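Local coordinates for protein mevalonate diphosphate decarboxylase (Legionella pneumophila, PDB 3LTO) that probably catalyses the ATP-dependent decarboxylation of mevalonate 5-diphosphate, a step in isoprenoid precursor synthesis, at residues A121-A124 with L125-T129; A159-G163 with D164-A168; E206-S209 with E210-E213; T257-T260 with L261-L264; S265-E268 with K269-E273. All coordinates share one frame; numbering follows the deposited sequence.

The five contacts are local and fall into two groups. Interactions 1 and 2 belong to the N-terminal family region, and interactions 3, 4 and 5 to the C-terminal one. Interactions 2 and 3 come nearest across that boundary, with nearest atoms about 6 Å apart. S30 links them, since it bonds T162 of the hairpin and E213 of the helix start. T162 and E213 also pack on G310 of the second subunit. Interactions 4 and 5 adjoin along helix 258-274, their centres about 13 Å apart, whereas interaction 1 is remote, about 51 Å centre to centre from interaction 5. A bound sulfate, probably from the crystallisation liquor, lies about 5 Å from the W161 side chain of interaction 2.

Interaction 1 (A121-A124 with L125-T129); sequences ASIA and LSELT
The carboxylate of E127, the one flat side-chain group here, brings OE2 to 4.0 Å from I123 CG2, where the E127 side chain runs alongside I123 one turn back. The two side chains point the same way; I123 presents CG2 because that branch is anti to its backbone N. The other carboxylate oxygen, OE1, is hydrogen-bonded to W3 NE1, which ties the group to strand 2-12. In the backbone, E127 N bonds to I123 O at 3.1 Å with a nearly straight N-H (168°), as expected in the last turns of helix 110-129.

On another side of the helix, L125 has CG anti to its carbonyl carbon (chi1 -64°), which sets CG against the outer side of A121 O, 3.0 Å away, a tight contact. L125 CD1 then reaches A121 CB at 4.1 Å, and L125 N bonds to A121 O at 2.7 Å. L128 repeats this placement, its CG 3.4 Å from A124 O.

The chemistry differs between the two pairs: A121 and L125 give an apolar contact with L80, L83 and F87 of helix 71-87, while E127 combines an apolar neighbour, I123, with a hydrogen bond from W3 NE1.

Interaction 2 (A159-G163 with D164-A168); sequences ALWTG and DKVSA
With chi1 at 176°, W161 CG stands anti to its backbone N; in V166, CG2 is anti to the carbonyl carbon. Together these rotations bring the valine methyl over a face of the indole, where V166 CG2 lies 3.4 Å from W161 CD1 and 3.6 Å from W161 CG. The two residues are cross-strand neighbours in a beta hairpin with a two-residue loop: strands 159-162 and 165-168 run antiparallel at 163° and are joined by a type II' turn from T162 to K165. G163, with its positive phi of 62°, and D164 occupy the turn's two corners.

W161 and V166 form a non-hydrogen-bonded pair, as do A159 and A168. Alternating with them are the hydrogen-bonded pairs. L160 N meets S167 O at 2.8 Å and S167 N returns a bond to L160 O, while T162 N and K165 N bond reciprocally to K165 O and T162 O. V166 CA also makes a CA-H...O contact of 3.4 Å with L160 O.

Strand 159-162 has strand 31-47 as its other neighbour, through backbone bonds of A159 to S33 and W161 to S31. At the turn, D313 OD2 of the second subunit accepts from D164 N. The indole also meets the ring of Y16, and the W161 side chain is about 5 Å from a bound sulfate, probably from the crystallisation liquor.

At the edge of the same indole, near its plane, K165 O sits 3.5 Å from W161 CD1, and W161 NE1 makes a weak hydrogen bond with G163 O, 3.0 Å away.

Interaction 3 (E206-S209 with E210-E213); sequences ETRS and ERAE
R211 reaches back over the first turn of helix 208-224 to T207, where R211 NH1 donates to T207 OG1 at 2.6 Å. Bends in the arginine chain at chi3 (-65°) and at chi4 fold the guanidinium back toward the helix start. The hydroxyl lies at the group's edge, in its plane, although the N-H is bent with respect to the oxygen. One face of the same guanidinium rests on R208 CA, 3.3 Å above the plane and offset toward the rim. T207 holds the N-cap position, but its side chain makes no capping bond; its OG1 also bonds F204 O, which R211 NH2 shares.

R208 takes a different shape. Its CG is anti to the backbone N and the chain turns at chi2 (54°), so that the guanidinium passes over A212, whose CB lies 3.5 Å from R208 NH2 and over one face. The two arginine side chains cross at about a right angle, with their guanidinium planes 51° apart. R208 NH1 and R211 NE are 5.1 Å apart, and both form salt bridges to D241 OD2, so one carboxylate gathers the two cations and probably offsets their mutual charge.

A water accepts from E210 N at 2.9 Å and donates to E206 O, bridging loop and helix.

Helix 228-247 flanks the arginines, supplying D241 to both, E238 to R208 NH2 and L245 to pack on both. On S209 and E213 lies the loop between strands 2-12 and 31-47, which carries K19, N29 and S30, while E213 also packs on G310 of the second subunit.

Interaction 4 (T257-T260 with L261-L264); sequences TDNT and LHIL
A capping box starts helix 258-274: T257 is the N-cap and T260 its partner, and the first full turn closes with L261 N bonded to T257 O at 2.9 Å. The box rests on T257 N, which donates to T260 OG1 at 3.0 Å with a fairly straight N-H (163°). T260 OG1 sits beside its own backbone N (chi1 -41°), which turns the hydroxyl back toward the start of the helix. T257 OG1 in turn accepts a weak bond from N259 N.

H262 lays one face of its imidazole over the peptide that follows D258. The D258 carbonyl points into that face, D258 O being 3.0 to 3.3 Å from every H262 ring atom, with D258 C behind it; N259 N lies over the same face, nearer the rim. The ring nitrogens make no hydrogen bond to D258 O, which instead accepts from H262 N.

T260 and L264 run side by side, T260 CG2 4.2 Å from L264 CD1, and both pack on V288 of strand 288-292. The whole is characteristic of a helix N-terminus with a capping box, in which T260 OG1 takes the N-cap N-H and T257 OG1 weakly takes that of N259.

Interaction 5 (S265-E268 with K269-E273); sequences SVIE and KFWNE
The C-terminal half of helix 258-274 holds this contact, and I267 with W271 is its main side-chain pair, one turn apart. I267 CG2, the branch anti to the backbone N, meets W271 CD1 at 4.0 Å, the two side chains crossing obliquely. I267 O lies at the edge of the indole, in its plane, 3.6 Å from W271 CD1, while W271 N bonds to that same oxygen at 2.9 Å. The indole's chi1 of -104° falls off the usual staggered positions. Its nitrogen NE1 is hydrogen-bonded to P278 O and the ring stacks on Y232, which together may account for that setting.

F270 turns its ring elsewhere, to meet F303 of helix 297-308 edge-to-face. Its backbone N bonds to V266 O at 2.8 Å, and V266 itself packs on F303 and H307.

On the more exposed side, K269 runs past the outer end of the S265 carbonyl, with CG 3.5 Å from S265 O. The chain stays extended as far as CE, which brings K269 CE to 3.9 Å from S265 OG, and only then bends to turn NZ. N272 ND2 comes within 2.8 Å of E268 O, but the angle is too poor for a hydrogen bond; N272 N is what bonds that oxygen, in the carbonyl plane.

Chemically, then, the helix has two characters. Aromatic rings, fixed by a stack, an edge-to-face pair and an N-H bond, face helices 228-247 and 297-308, while K269 and N272 lie on the exposed side, the N272 amide folded back against the E268 carbonyl.

Interaction 1 (A121-A124 with L125-T129)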
loop_
_atom_site.group_PDB
_atom_site.type_symbol
_atom_site.label_atom_id
_atom_site.label_comp_id
_atom_site.label_asym_id
_atom_site.label_seq_id
_atom_site.Cartn_x
_atom_site.Cartn_y
_atom_site.Cartn_z
ATOM N N ALA A 121 7.360 -3.140 -22.438
ATOM C CA ALA A 121 7.844 -1.762 -22.443
ATOM C C ALA A 121 8.978 -1.602 -21.438
ATOM O O ALA A 121 9.946 -0.871 -21.682
ATOM C CB ALA A 121 6.697 -0.784 -22.120
ATOM N N SER A 122 8.856 -2.293 -20.309
ATOM C CA SER A 122 9.875 -2.234 -19.275
ATOM C C SER A 122 11.196 -2.736 -19.830
ATOM O O SER A 122 12.243 -2.137 -19.591
ATOM C CB SER A 122 9.466 -3.070 -18.058
ATOM O OG SER A 122 8.460 -2.402 -17.323
ATOM N N ILE A 123 11.137 -3.832 -20.577
ATOM C CA ILE A 123 12.333 -4.408 -21.172
ATOM C C ILE A 123 12.867 -3.449 -22.225
ATOM O O ILE A 123 14.005 -2.983 -22.140
ATOM C CB ILE A 123 12.017 -5.776 -21.810
ATOM C CG1 ILE A 123 11.647 -6.774 -20.706
ATOM C CG2 ILE A 123 13.208 -6.272 -22.624
ATOM C CD1 ILE A 123 11.204 -8.118 -21.213
ATOM N N ALA A 124 12.027 -3.139 -23.204
ATOM C CA ALA A 124 12.387 -2.230 -24.282
ATOM C C ALA A 124 12.954 -0.902 -23.780
ATOM O O ALA A 124 14.026 -0.482 -24.199
ATOM C CB ALA A 124 11.171 -1.964 -25.150
ATOM N N LEU A 125 12.231 -0.246 -22.880
ATOM C CA LEU A 125 12.654 1.047 -22.362
ATOM C C LEU A 125 13.908 0.983 -21.501
ATOM O O LEU A 125 14.689 1.938 -21.453
ATOM C CB LEU A 125 11.492 1.700 -21.605
ATOM C CG LEU A 125 10.312 1.998 -22.540
ATOM C CD1 LEU A 125 9.122 2.562 -21.767
ATOM C CD2 LEU A 125 10.775 2.984 -23.608
ATOM N N SER A 126 14.100 -0.150 -20.834
ATOM C CA SER A 126 15.271 -0.370 -20.000
ATOM C C SER A 126 16.534 -0.396 -20.878
ATOM O O SER A 126 17.510 0.298 -20.598
ATOM C CB SER A 126 15.125 -1.700 -19.254
ATOM O OG SER A 126 16.225 -1.934 -18.396
ATOM N N GLU A 127 16.502 -1.186 -21.948
ATOM C CA GLU A 127 17.648 -1.298 -22.850
ATOM C C GLU A 127 17.889 -0.031 -23.679
ATOM O O GLU A 127 19.029 0.290 -24.003
ATOM C CB GLU A 127 17.473 -2.494 -23.799
ATOM C CG GLU A 127 17.250 -3.826 -23.100
ATOM C CD GLU A 127 17.051 -4.973 -24.078
ATOM O OE1 GLU A 127 16.818 -4.693 -25.268
ATOM O OE2 GLU A 127 17.120 -6.152 -23.659
ATOM N N LEU A 128 16.821 0.683 -24.024
ATOM C CA LEU A 128 16.948 1.898 -24.821
ATOM C C LEU A 128 17.500 3.089 -24.051
ATOM O O LEU A 128 18.207 3.924 -24.611
ATOM C CB LEU A 128 15.596 2.287 -25.420
ATOM C CG LEU A 128 15.186 1.528 -26.686
ATOM C CD1 LEU A 128 13.717 1.772 -26.999
ATOM C CD2 LEU A 128 16.080 1.973 -27.842
ATOM N N THR A 129 17.181 3.165 -22.767
ATOM C CA THR A 129 17.630 4.274 -21.939
ATOM C C THR A 129 18.815 3.911 -21.050
ATOM O O THR A 129 19.392 4.776 -20.395
ATOM C CB THR A 129 16.488 4.763 -21.038
ATOM O OG1 THR A 129 16.063 3.687 -20.190
ATOM C CG2 THR A 129 15.312 5.230 -21.880
#

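Interaction 2 (A159-G163 with D164-A168)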
loop_
_atom_site.group_PDB
_atom_site.type_symbol
_atom_site.label_atom_id
_atom_site.label_comp_id
_atom_site.label_asym_id
_atom_site.label_seq_id
_atom_site.Cartn_x
_atom_site.Cartn_y
_atom_site.Cartn_z
ATOM N N ALA A 159 -2.826 -14.489 -6.153
ATOM C CA ALA A 159 -2.424 -13.109 -5.904
ATOM C C ALA A 159 -3.404 -12.394 -4.993
ATOM O O ALA A 159 -4.610 -12.448 -5.206
ATOM C CB ALA A 159 -2.305 -12.352 -7.220
ATOM N N LEU A 160 -2.879 -11.725 -3.975
ATOM C CA LEU A 160 -3.714 -10.977 -3.054
ATOM C C LEU A 160 -3.315 -9.520 -3.159
ATOM O O LEU A 160 -2.149 -9.171 -2.992
ATOM C CB LEU A 160 -3.532 -11.460 -1.616
ATOM C CG LEU A 160 -4.334 -10.670 -0.570
ATOM C CD1 LEU A 160 -5.817 -10.883 -0.798
ATOM C CD2 LEU A 160 -3.944 -11.112 0.834
ATOM N N TRP A 161 -4.297 -8.676 -3.452
ATOM C CA TRP A 161 -4.086 -7.245 -3.602
ATOM C C TRP A 161 -4.808 -6.537 -2.457
ATOM O O TRP A 161 -6.027 -6.638 -2.316
ATOM C CB TRP A 161 -4.632 -6.809 -4.972
ATOM C CG TRP A 161 -4.589 -5.336 -5.285
ATOM C CD1 TRP A 161 -3.862 -4.375 -4.651
ATOM C CD2 TRP A 161 -5.297 -4.673 -6.339
ATOM N NE1 TRP A 161 -4.073 -3.147 -5.242
ATOM C CE2 TRP A 161 -4.949 -3.302 -6.283
ATOM C CE3 TRP A 161 -6.194 -5.103 -7.329
ATOM C CZ2 TRP A 161 -5.468 -2.355 -7.178
ATOM C CZ3 TRP A 161 -6.714 -4.166 -8.218
ATOM C CH2 TRP A 161 -6.347 -2.806 -8.136
ATOM N N THR A 162 -4.038 -5.853 -1.621
ATOM C CA THR A 162 -4.584 -5.115 -0.490
ATOM C C THR A 162 -3.892 -3.768 -0.463
ATOM O O THR A 162 -2.668 -3.708 -0.447
ATOM C CB THR A 162 -4.305 -5.831 0.843
ATOM O OG1 THR A 162 -5.048 -7.052 0.904
ATOM C CG2 THR A 162 -4.704 -4.946 2.009
ATOM N N GLY A 163 -4.666 -2.690 -0.456
ATOM C CA GLY A 163 -4.065 -1.371 -0.445
ATOM C C GLY A 163 -3.237 -1.167 -1.700
ATOM O O GLY A 163 -3.708 -1.438 -2.809
ATOM N N ASP A 164 -2.002 -0.701 -1.545
ATOM C CA ASP A 164 -1.157 -0.488 -2.715
ATOM C C ASP A 164 -0.120 -1.588 -2.872
ATOM O O ASP A 164 0.879 -1.412 -3.574
ATOM C CB ASP A 164 -0.463 0.883 -2.664
ATOM C CG ASP A 164 0.465 1.030 -1.476
ATOM O OD1 ASP A 164 1.201 0.067 -1.174
ATOM O OD2 ASP A 164 0.473 2.114 -0.855
ATOM N N LYS A 165 -0.363 -2.725 -2.222
ATOM C CA LYS A 165 0.553 -3.856 -2.308
ATOM C C LYS A 165 -0.122 -5.096 -2.882
ATOM O O LYS A 165 -1.255 -5.424 -2.530
ATOM C CB LYS A 165 1.122 -4.192 -0.927
ATOM C CG LYS A 165 2.132 -5.332 -0.944
ATOM C CD LYS A 165 2.369 -5.901 0.444
ATOM C CE LYS A 165 3.297 -7.106 0.393
ATOM N NZ LYS A 165 3.424 -7.756 1.725
ATOM N N VAL A 166 0.586 -5.775 -3.777
ATOM C CA VAL A 166 0.089 -6.997 -4.392
ATOM C C VAL A 166 1.165 -8.053 -4.205
ATOM O O VAL A 166 2.344 -7.782 -4.392
ATOM C CB VAL A 166 -0.165 -6.823 -5.905
ATOM C CG1 VAL A 166 -0.717 -8.117 -6.486
ATOM C CG2 VAL A 166 -1.124 -5.678 -6.143
ATOM N N SER A 167 0.760 -9.259 -3.840
ATOM C CA SER A 167 1.725 -10.329 -3.634
ATOM C C SER A 167 1.137 -11.696 -3.895
ATOM O O SER A 167 -0.081 -11.867 -3.954
ATOM C CB SER A 167 2.247 -10.310 -2.196
ATOM O OG SER A 167 2.963 -9.122 -1.920
ATOM N N ALA A 168 2.021 -12.670 -4.050
ATOM C CA ALA A 168 1.593 -14.038 -4.249
ATOM C C ALA A 168 1.285 -14.530 -2.838
ATOM O O ALA A 168 2.057 -14.278 -1.911
ATOM C CB ALA A 168 2.721 -14.854 -4.858
#

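Interaction 3 (E206-S209 with E210-E213)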
loop_
_atom_site.group_PDB
_atom_site.type_symbol
_atom_site.label_atom_id
_atom_site.label_comp_id
_atom_site.label_asym_id
_atom_site.label_seq_id
_atom_site.Cartn_x
_atom_site.Cartn_y
_atom_site.Cartn_z
ATOM N N GLU A 206 -22.671 1.123 -1.965
ATOM C CA GLU A 206 -22.075 1.766 -0.798
ATOM C C GLU A 206 -21.490 0.780 0.213
ATOM O O GLU A 206 -20.434 1.035 0.799
ATOM C CB GLU A 206 -23.142 2.619 -0.109
ATOM C CG GLU A 206 -24.419 1.811 0.185
ATOM C CD GLU A 206 -25.557 2.665 0.709
ATOM O OE1 GLU A 206 -25.429 3.194 1.833
ATOM O OE2 GLU A 206 -26.573 2.814 -0.011
ATOM N N THR A 207 -22.187 -0.333 0.416
ATOM C CA THR A 207 -21.780 -1.362 1.370
ATOM C C THR A 207 -21.067 -2.571 0.745
ATOM O O THR A 207 -20.767 -3.553 1.432
ATOM C CB THR A 207 -23.010 -1.887 2.123
ATOM O OG1 THR A 207 -23.970 -2.370 1.170
ATOM C CG2 THR A 207 -23.652 -0.764 2.966
ATOM N N ARG A 208 -20.803 -2.489 -0.556
ATOM C CA ARG A 208 -20.153 -3.566 -1.303
ATOM C C ARG A 208 -18.765 -4.007 -0.794
ATOM O O ARG A 208 -18.477 -5.207 -0.706
ATOM C CB ARG A 208 -20.094 -3.158 -2.783
ATOM C CG ARG A 208 -19.170 -3.969 -3.662
ATOM C CD ARG A 208 -19.432 -5.464 -3.590
ATOM N NE ARG A 208 -18.251 -6.171 -4.075
ATOM C CZ ARG A 208 -17.942 -7.430 -3.788
ATOM N NH1 ARG A 208 -18.731 -8.161 -3.007
ATOM N NH2 ARG A 208 -16.817 -7.946 -4.264
ATOM N N SER A 209 -17.910 -3.052 -0.447
ATOM C CA SER A 209 -16.579 -3.385 0.036
ATOM C C SER A 209 -16.611 -4.069 1.399
ATOM O O SER A 209 -15.781 -4.930 1.684
ATOM C CB SER A 209 -15.705 -2.129 0.088
ATOM O OG SER A 209 -15.503 -1.612 -1.218
ATOM N N GLU A 210 -17.562 -3.694 2.248
ATOM C CA GLU A 210 -17.671 -4.330 3.560
ATOM C C GLU A 210 -17.938 -5.817 3.368
ATOM O O GLU A 210 -17.333 -6.655 4.033
ATOM C CB GLU A 210 -18.812 -3.714 4.373
ATOM C CG GLU A 210 -18.472 -2.398 5.044
ATOM C CD GLU A 210 -19.696 -1.526 5.263
ATOM O OE1 GLU A 210 -20.738 -2.052 5.707
ATOM O OE2 GLU A 210 -19.614 -0.312 4.994
ATOM N N ARG A 211 -18.851 -6.140 2.459
ATOM C CA ARG A 211 -19.183 -7.535 2.186
ATOM C C ARG A 211 -17.992 -8.291 1.584
ATOM O O ARG A 211 -17.730 -9.446 1.940
ATOM C CB ARG A 211 -20.385 -7.625 1.236
ATOM C CG ARG A 211 -21.690 -7.100 1.827
ATOM C CD ARG A 211 -22.893 -7.532 0.989
ATOM N NE ARG A 211 -22.887 -6.940 -0.347
ATOM C CZ ARG A 211 -23.151 -5.663 -0.607
ATOM N NH1 ARG A 211 -23.442 -4.837 0.384
ATOM N NH2 ARG A 211 -23.137 -5.215 -1.858
ATOM N N ALA A 212 -17.273 -7.636 0.674
ATOM C CA ALA A 212 -16.114 -8.242 0.023
ATOM C C ALA A 212 -15.031 -8.602 1.037
ATOM O O ALA A 212 -14.395 -9.655 0.934
ATOM C CB ALA A 212 -15.543 -7.290 -1.028
ATOM N N GLU A 213 -14.806 -7.714 2.002
ATOM C CA GLU A 213 -13.797 -7.954 3.029
ATOM C C GLU A 213 -14.259 -9.094 3.923
ATOM O O GLU A 213 -13.467 -9.958 4.300
ATOM C CB GLU A 213 -13.569 -6.694 3.872
ATOM C CG GLU A 213 -12.798 -5.574 3.171
ATOM C CD GLU A 213 -11.368 -5.969 2.804
ATOM O OE1 GLU A 213 -10.757 -6.768 3.545
ATOM O OE2 GLU A 213 -10.848 -5.468 1.785
HETATM O O HOH W 1 -18.308 -0.980 1.716
#

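Interaction 4 (T257-T260 with L261-L264)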
loop_
_atom_site.group_PDB
_atom_site.type_symbol
_atom_site.label_atom_id
_atom_site.label_comp_id
_atom_site.label_asym_id
_atom_site.label_seq_id
_atom_site.Cartn_x
_atom_site.Cartn_y
_atom_site.Cartn_z
ATOM N N THR A 257 -28.746 -14.472 -17.735
ATOM C CA THR A 257 -30.030 -14.631 -18.399
ATOM C C THR A 257 -30.616 -15.948 -17.934
ATOM O O THR A 257 -30.001 -16.657 -17.136
ATOM C CB THR A 257 -29.888 -14.727 -19.926
ATOM O OG1 THR A 257 -29.257 -15.973 -20.255
ATOM C CG2 THR A 257 -29.064 -13.563 -20.470
ATOM N N ASP A 258 -31.794 -16.280 -18.454
ATOM C CA ASP A 258 -32.449 -17.530 -18.110
ATOM C C ASP A 258 -31.539 -18.685 -18.510
ATOM O O ASP A 258 -31.503 -19.723 -17.852
ATOM C CB ASP A 258 -33.806 -17.634 -18.821
ATOM C CG ASP A 258 -33.690 -17.520 -20.331
ATOM O OD1 ASP A 258 -32.863 -16.717 -20.814
ATOM O OD2 ASP A 258 -34.440 -18.229 -21.036
ATOM N N ASN A 259 -30.784 -18.498 -19.587
ATOM C CA ASN A 259 -29.878 -19.547 -20.029
ATOM C C ASN A 259 -28.807 -19.760 -18.954
ATOM O O ASN A 259 -28.495 -20.895 -18.580
ATOM C CB ASN A 259 -29.252 -19.167 -21.368
ATOM C CG ASN A 259 -28.435 -20.293 -21.966
ATOM O OD1 ASN A 259 -28.777 -21.462 -21.820
ATOM N ND2 ASN A 259 -27.357 -19.946 -22.655
ATOM N N THR A 260 -28.266 -18.663 -18.443
ATOM C CA THR A 260 -27.246 -18.718 -17.403
ATOM C C THR A 260 -27.804 -19.385 -16.153
ATOM O O THR A 260 -27.167 -20.262 -15.567
ATOM C CB THR A 260 -26.777 -17.307 -17.011
ATOM O OG1 THR A 260 -26.638 -16.505 -18.191
ATOM C CG2 THR A 260 -25.434 -17.375 -16.278
ATOM N N LEU A 261 -28.997 -18.965 -15.748
ATOM C CA LEU A 261 -29.632 -19.512 -14.555
ATOM C C LEU A 261 -29.849 -21.021 -14.645
ATOM O O LEU A 261 -29.739 -21.734 -13.649
ATOM C CB LEU A 261 -30.964 -18.796 -14.295
ATOM C CG LEU A 261 -30.848 -17.293 -13.998
ATOM C CD1 LEU A 261 -32.225 -16.669 -13.925
ATOM C CD2 LEU A 261 -30.089 -17.083 -12.675
ATOM N N HIS A 262 -30.145 -21.509 -15.840
ATOM C CA HIS A 262 -30.358 -22.932 -16.023
ATOM C C HIS A 262 -29.097 -23.685 -15.633
ATOM O O HIS A 262 -29.152 -24.613 -14.833
ATOM C CB HIS A 262 -30.721 -23.242 -17.484
ATOM C CG HIS A 262 -32.018 -22.632 -17.921
ATOM N ND1 HIS A 262 -32.314 -22.372 -19.242
ATOM C CD2 HIS A 262 -33.099 -22.233 -17.207
ATOM C CE1 HIS A 262 -33.521 -21.839 -19.323
ATOM N NE2 HIS A 262 -34.018 -21.744 -18.103
ATOM N N ILE A 263 -27.955 -23.264 -16.165
ATOM C CA ILE A 263 -26.712 -23.959 -15.866
ATOM C C ILE A 263 -26.226 -23.730 -14.433
ATOM O O ILE A 263 -25.622 -24.615 -13.833
ATOM C CB ILE A 263 -25.609 -23.597 -16.905
ATOM C CG1 ILE A 263 -24.404 -24.521 -16.720
ATOM C CG2 ILE A 263 -25.196 -22.137 -16.773
ATOM C CD1 ILE A 263 -24.766 -26.014 -16.738
ATOM N N LEU A 264 -26.493 -22.554 -13.870
ATOM C CA LEU A 264 -26.090 -22.300 -12.487
ATOM C C LEU A 264 -26.907 -23.227 -11.582
ATOM O O LEU A 264 -26.377 -23.826 -10.654
ATOM C CB LEU A 264 -26.335 -20.836 -12.098
ATOM C CG LEU A 264 -25.436 -19.804 -12.779
ATOM C CD1 LEU A 264 -25.746 -18.414 -12.249
ATOM C CD2 LEU A 264 -23.979 -20.162 -12.520
#

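Interaction 5 (S265-E268 with K269-E273)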
loop_
_atom_site.group_PDB
_atom_site.type_symbol
_atom_site.label_atom_id
_atom_site.label_comp_id
_atom_site.label_asym_id
_atom_site.label_seq_id
_atom_site.Cartn_x
_atom_site.Cartn_y
_atom_site.Cartn_z
ATOM N N SER A 265 -28.200 -23.341 -11.874
ATOM C CA SER A 265 -29.098 -24.206 -11.115
ATOM C C SER A 265 -28.632 -25.653 -11.228
ATOM O O SER A 265 -28.671 -26.408 -10.259
ATOM C CB SER A 265 -30.523 -24.088 -11.661
ATOM O OG SER A 265 -31.398 -24.992 -11.012
ATOM N N VAL A 266 -28.189 -26.037 -12.419
ATOM C CA VAL A 266 -27.708 -27.391 -12.631
ATOM C C VAL A 266 -26.470 -27.652 -11.775
ATOM O O VAL A 266 -26.337 -28.710 -11.162
ATOM C CB VAL A 266 -27.383 -27.633 -14.125
ATOM C CG1 VAL A 266 -26.539 -28.885 -14.293
ATOM C CG2 VAL A 266 -28.684 -27.786 -14.913
ATOM N N ILE A 267 -25.569 -26.683 -11.716
ATOM C CA ILE A 267 -24.361 -26.849 -10.919
ATOM C C ILE A 267 -24.714 -27.048 -9.442
ATOM O O ILE A 267 -24.109 -27.876 -8.766
ATOM C CB ILE A 267 -23.411 -25.629 -11.085
ATOM C CG1 ILE A 267 -22.837 -25.620 -12.503
ATOM C CG2 ILE A 267 -22.284 -25.698 -10.074
ATOM C CD1 ILE A 267 -22.143 -24.330 -12.888
ATOM N N GLU A 268 -25.695 -26.299 -8.947
ATOM C CA GLU A 268 -26.107 -26.426 -7.554
ATOM C C GLU A 268 -26.633 -27.830 -7.296
ATOM O O GLU A 268 -26.232 -28.484 -6.335
ATOM C CB GLU A 268 -27.197 -25.413 -7.214
ATOM C CG GLU A 268 -26.770 -23.982 -7.277
ATOM C CD GLU A 268 -27.871 -23.038 -6.838
ATOM O OE1 GLU A 268 -28.927 -22.995 -7.501
ATOM O OE2 GLU A 268 -27.679 -22.341 -5.824
ATOM N N LYS A 269 -27.540 -28.285 -8.157
ATOM C CA LYS A 269 -28.111 -29.617 -8.017
ATOM C C LYS A 269 -26.996 -30.654 -8.102
ATOM O O LYS A 269 -27.012 -31.644 -7.376
ATOM C CB LYS A 269 -29.152 -29.881 -9.113
ATOM C CG LYS A 269 -30.456 -29.104 -8.967
ATOM C CD LYS A 269 -31.369 -29.347 -10.171
ATOM C CE LYS A 269 -32.692 -28.594 -10.068
ATOM N NZ LYS A 269 -33.554 -29.110 -8.964
ATOM N N PHE A 270 -26.033 -30.425 -8.995
ATOM C CA PHE A 270 -24.909 -31.349 -9.145
ATOM C C PHE A 270 -24.171 -31.442 -7.812
ATOM O O PHE A 270 -23.858 -32.534 -7.352
ATOM C CB PHE A 270 -23.939 -30.866 -10.229
ATOM C CG PHE A 270 -22.812 -31.827 -10.503
ATOM C CD1 PHE A 270 -23.018 -32.958 -11.296
ATOM C CD2 PHE A 270 -21.545 -31.611 -9.961
ATOM C CE1 PHE A 270 -21.980 -33.861 -11.546
ATOM C CE2 PHE A 270 -20.503 -32.511 -10.207
ATOM C CZ PHE A 270 -20.723 -33.634 -11.000
ATOM N N TRP A 271 -23.910 -30.286 -7.199
ATOM C CA TRP A 271 -23.217 -30.204 -5.912
ATOM C C TRP A 271 -23.974 -30.934 -4.796
ATOM O O TRP A 271 -23.362 -31.599 -3.958
ATOM C CB TRP A 271 -23.031 -28.736 -5.487
ATOM C CG TRP A 271 -21.627 -28.178 -5.651
ATOM C CD1 TRP A 271 -21.164 -27.408 -6.680
ATOM C CD2 TRP A 271 -20.527 -28.328 -4.738
ATOM N NE1 TRP A 271 -19.850 -27.065 -6.463
ATOM C CE2 TRP A 271 -19.434 -27.615 -5.280
ATOM C CE3 TRP A 271 -20.362 -28.993 -3.515
ATOM C CZ2 TRP A 271 -18.185 -27.548 -4.639
ATOM C CZ3 TRP A 271 -19.114 -28.927 -2.873
ATOM C CH2 TRP A 271 -18.047 -28.209 -3.439
ATOM N N ASN A 272 -25.298 -30.794 -4.779
ATOM C CA ASN A 272 -26.121 -31.440 -3.757
ATOM C C ASN A 272 -26.079 -32.951 -3.913
ATOM O O ASN A 272 -25.994 -33.691 -2.935
ATOM C CB ASN A 272 -27.573 -30.968 -3.860
ATOM C CG ASN A 272 -27.718 -29.476 -3.648
ATOM O OD1 ASN A 272 -27.217 -28.923 -2.670
ATOM N ND2 ASN A 272 -28.418 -28.817 -4.561
ATOM N N GLU A 273 -26.139 -33.386 -5.163
ATOM C CA GLU A 273 -26.124 -34.793 -5.521
ATOM C C GLU A 273 -24.779 -35.463 -5.234
ATOM O O GLU A 273 -24.727 -36.494 -4.572
ATOM C CB GLU A 273 -26.453 -34.939 -7.012
ATOM C CG GLU A 273 -26.513 -36.376 -7.510
ATOM C CD GLU A 273 -26.268 -36.491 -9.008
ATOM O OE1 GLU A 273 -26.878 -35.726 -9.786
ATOM O OE2 GLU A 273 -25.462 -37.355 -9.411
#